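Local coordinates for SnoaL-like domain protein (Mycobacterium hassiacum, PDB 6P44) that probably isomerises delta-5 3-ketosteroids to their delta-4 conjugated isomers, as a ketosteroid isomerase of a thermophilic bacterium, with an NTF2-like fold, at residues E43-R48 with R52-N57. The protein carries 1 engineered substitution. Sequence-based numbering, arbitrary orientation.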
loop_
_atom_site.group_PDB
_atom_site.type_symbol
_atom_site.label_atom_id
_atom_site.label_comp_id
_atom_site.label_asym_id
_atom_site.label_seq_id
_atom_site.Cartn_x
_atom_site.Cartn_y
_atom_site.Cartn_z
ATOM N N GLU B 43 -4.255 16.691 0.706
ATOM C CA GLU B 43 -5.356 16.807 1.648
ATOM C C GLU B 43 -6.414 15.739 1.389
ATOM O O GLU B 43 -6.867 15.546 0.257
ATOM C CB GLU B 43 -5.983 18.200 1.593
ATOM C CG GLU B 43 -6.958 18.392 2.740
ATOM C CD GLU B 43 -7.653 19.736 2.762
ATOM O OE1 GLU B 43 -7.280 20.645 1.996
ATOM O OE2 GLU B 43 -8.589 19.878 3.585
ATOM N N VAL B 44 -6.825 15.062 2.461
ATOM C CA VAL B 44 -7.792 13.973 2.373
ATOM C C VAL B 44 -9.185 14.506 2.044
ATOM O O VAL B 44 -9.625 15.532 2.587
ATOM C CB VAL B 44 -7.808 13.198 3.704
ATOM C CG1 VAL B 44 -8.868 12.103 3.688
ATOM C CG2 VAL B 44 -6.463 12.565 3.994
ATOM N N HIS B 45 -9.906 13.776 1.188
ATOM C CA HIS B 45 -11.297 14.068 0.851
ATOM C C HIS B 45 -12.173 13.184 1.735
ATOM O O HIS B 45 -12.007 11.959 1.750
ATOM C CB HIS B 45 -11.545 13.717 -0.612
ATOM C CG HIS B 45 -10.586 14.383 -1.542
ATOM N ND1 HIS B 45 -10.683 15.714 -1.886
ATOM C CD2 HIS B 45 -9.463 13.919 -2.140
ATOM C CE1 HIS B 45 -9.669 16.035 -2.671
ATOM N NE2 HIS B 45 -8.914 14.966 -2.838
ATOM N N ILE B 46 -13.075 13.798 2.493
ATOM C CA ILE B 46 -13.820 13.104 3.536
ATOM C C ILE B 46 -15.309 13.128 3.208
ATOM O O ILE B 46 -15.904 14.203 3.031
ATOM C CB ILE B 46 -13.562 13.742 4.915
ATOM C CG1 ILE B 46 -12.069 13.708 5.257
ATOM C CG2 ILE B 46 -14.370 13.018 5.995
ATOM C CD1 ILE B 46 -11.679 14.538 6.519
ATOM N N GLY B 47 -15.918 11.947 3.176
ATOM C CA GLY B 47 -17.358 11.800 2.983
ATOM C C GLY B 47 -17.738 11.617 1.526
ATOM O O GLY B 47 -17.050 12.061 0.612
ATOM N N ARG B 48 -18.888 10.964 1.304
ATOM C CA ARG B 48 -19.240 10.595 -0.067
ATOM C C ARG B 48 -19.443 11.816 -0.968
ATOM O O ARG B 48 -19.077 11.780 -2.146
ATOM C CB ARG B 48 -20.441 9.643 -0.143
ATOM C CG ARG B 48 -20.627 9.109 -1.582
ATOM C CD ARG B 48 -21.827 8.173 -1.779
ATOM N NE ARG B 48 -21.721 6.960 -0.973
ATOM C CZ ARG B 48 -22.332 6.792 0.194
ATOM N NH1 ARG B 48 -23.104 7.752 0.690
ATOM N NH2 ARG B 48 -22.175 5.663 0.866
ATOM N N ARG B 52 -17.521 12.107 -4.351
ATOM C CA ARG B 52 -18.162 12.203 -5.657
ATOM C C ARG B 52 -17.649 13.416 -6.430
ATOM O O ARG B 52 -17.400 13.342 -7.641
ATOM C CB ARG B 52 -19.682 12.244 -5.501
ATOM C CG ARG B 52 -20.432 12.509 -6.792
ATOM C CD ARG B 52 -20.100 11.507 -7.888
ATOM N NE ARG B 52 -20.821 11.804 -9.124
ATOM C CZ ARG B 52 -20.476 12.759 -9.985
ATOM N NH1 ARG B 52 -19.415 13.536 -9.763
ATOM N NH2 ARG B 52 -21.209 12.949 -11.070
ATOM N N GLY B 53 -17.484 14.549 -5.752
ATOM C CA GLY B 53 -16.971 15.722 -6.444
ATOM C C GLY B 53 -15.574 15.487 -6.976
ATOM O O GLY B 53 -15.244 15.879 -8.101
ATOM N N PHE B 54 -14.724 14.851 -6.167
ATOM C CA PHE B 54 -13.357 14.552 -6.589
ATOM C C PHE B 54 -13.344 13.761 -7.889
ATOM O O PHE B 54 -12.599 14.085 -8.822
ATOM C CB PHE B 54 -12.644 13.771 -5.484
ATOM C CG PHE B 54 -11.290 13.240 -5.886
ATOM C CD1 PHE B 54 -10.173 14.064 -5.854
ATOM C CD2 PHE B 54 -11.133 11.929 -6.307
ATOM C CE1 PHE B 54 -8.925 13.587 -6.228
ATOM C CE2 PHE B 54 -9.890 11.448 -6.680
ATOM C CZ PHE B 54 -8.782 12.280 -6.641
ATOM N N TYR B 55 -14.158 12.710 -7.965
ATOM C CA TYR B 55 -14.166 11.852 -9.139
ATOM C C TYR B 55 -14.924 12.454 -10.317
ATOM O O TYR B 55 -14.974 11.834 -11.384
ATOM C CB TYR B 55 -14.763 10.496 -8.780
ATOM C CG TYR B 55 -13.835 9.570 -8.032
ATOM C CD1 TYR B 55 -12.825 8.884 -8.690
ATOM C CD2 TYR B 55 -14.000 9.346 -6.675
ATOM C CE1 TYR B 55 -11.983 8.019 -8.007
ATOM C CE2 TYR B 55 -13.158 8.484 -5.986
ATOM C CZ TYR B 55 -12.175 7.819 -6.661
ATOM O OH TYR B 55 -11.362 6.959 -5.975
ATOM N N GLY B 56 -15.479 13.657 -10.169
ATOM C CA GLY B 56 -16.365 14.192 -11.189
ATOM C C GLY B 56 -15.707 14.358 -12.542
ATOM O O GLY B 56 -16.379 14.290 -13.574
ATOM N N ASN B 57 -14.393 14.577 -12.565
ATOM C CA ASN B 57 -13.699 14.794 -13.827
ATOM C C ASN B 57 -13.588 13.534 -14.672
ATOM O O ASN B 57 -13.229 13.629 -15.852
ATOM C CB ASN B 57 -12.297 15.365 -13.570
ATOM C CG ASN B 57 -11.509 14.557 -12.547
ATOM O OD1 ASN B 57 -11.937 13.499 -12.111
ATOM N ND2 ASN B 57 -10.350 15.070 -12.154
#
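The turn from the short strand 45-46, outermost in this chain's sheet, into helix 48-54 folds the helix back so that Phe54 on the helix meets His45 on the strand, while a backbone hydrogen bond links Arg48 and Arg52. In the conformer described, Phe54 CD1 lies over one face of the imidazole, toward its rim and 3.4 Å from His45 NE2. The planes are inclined at 38°, making an oblique aromatic pair. Their centroids are 4.6 Å apart. Phe54 CG stands anti to its backbone N (chi1 172°), which carries the phenyl toward the strand; the other face of the imidazole has Glu43 O above its rim. A flat imidazole suits this place because it offers a face to Phe54 CD1, letting the two rings close together obliquely.

In this NTF2-like (SnoaL-like) fold the helices pack over a curved sheet around the pocket that holds the 3,4-dinitrophenol, probably the steroid site; the Phe54 side chain is about 5 Å from that ligand. Gly47 is the N-cap residue; its positive phi would press a side chain against the preceding carbonyl, so glycine suits it. Next comes the alpha-helical i+4 to i bond, Arg52 N-H to Arg48 O, 2.7 Å from Arg52 N to Arg48 O and nearly straight at 167°. The long arginine side chains reach beyond the turn to acidic partners: Arg48 makes a salt bridge with Asp32, and Arg52 bridges Asp24 and Glu59.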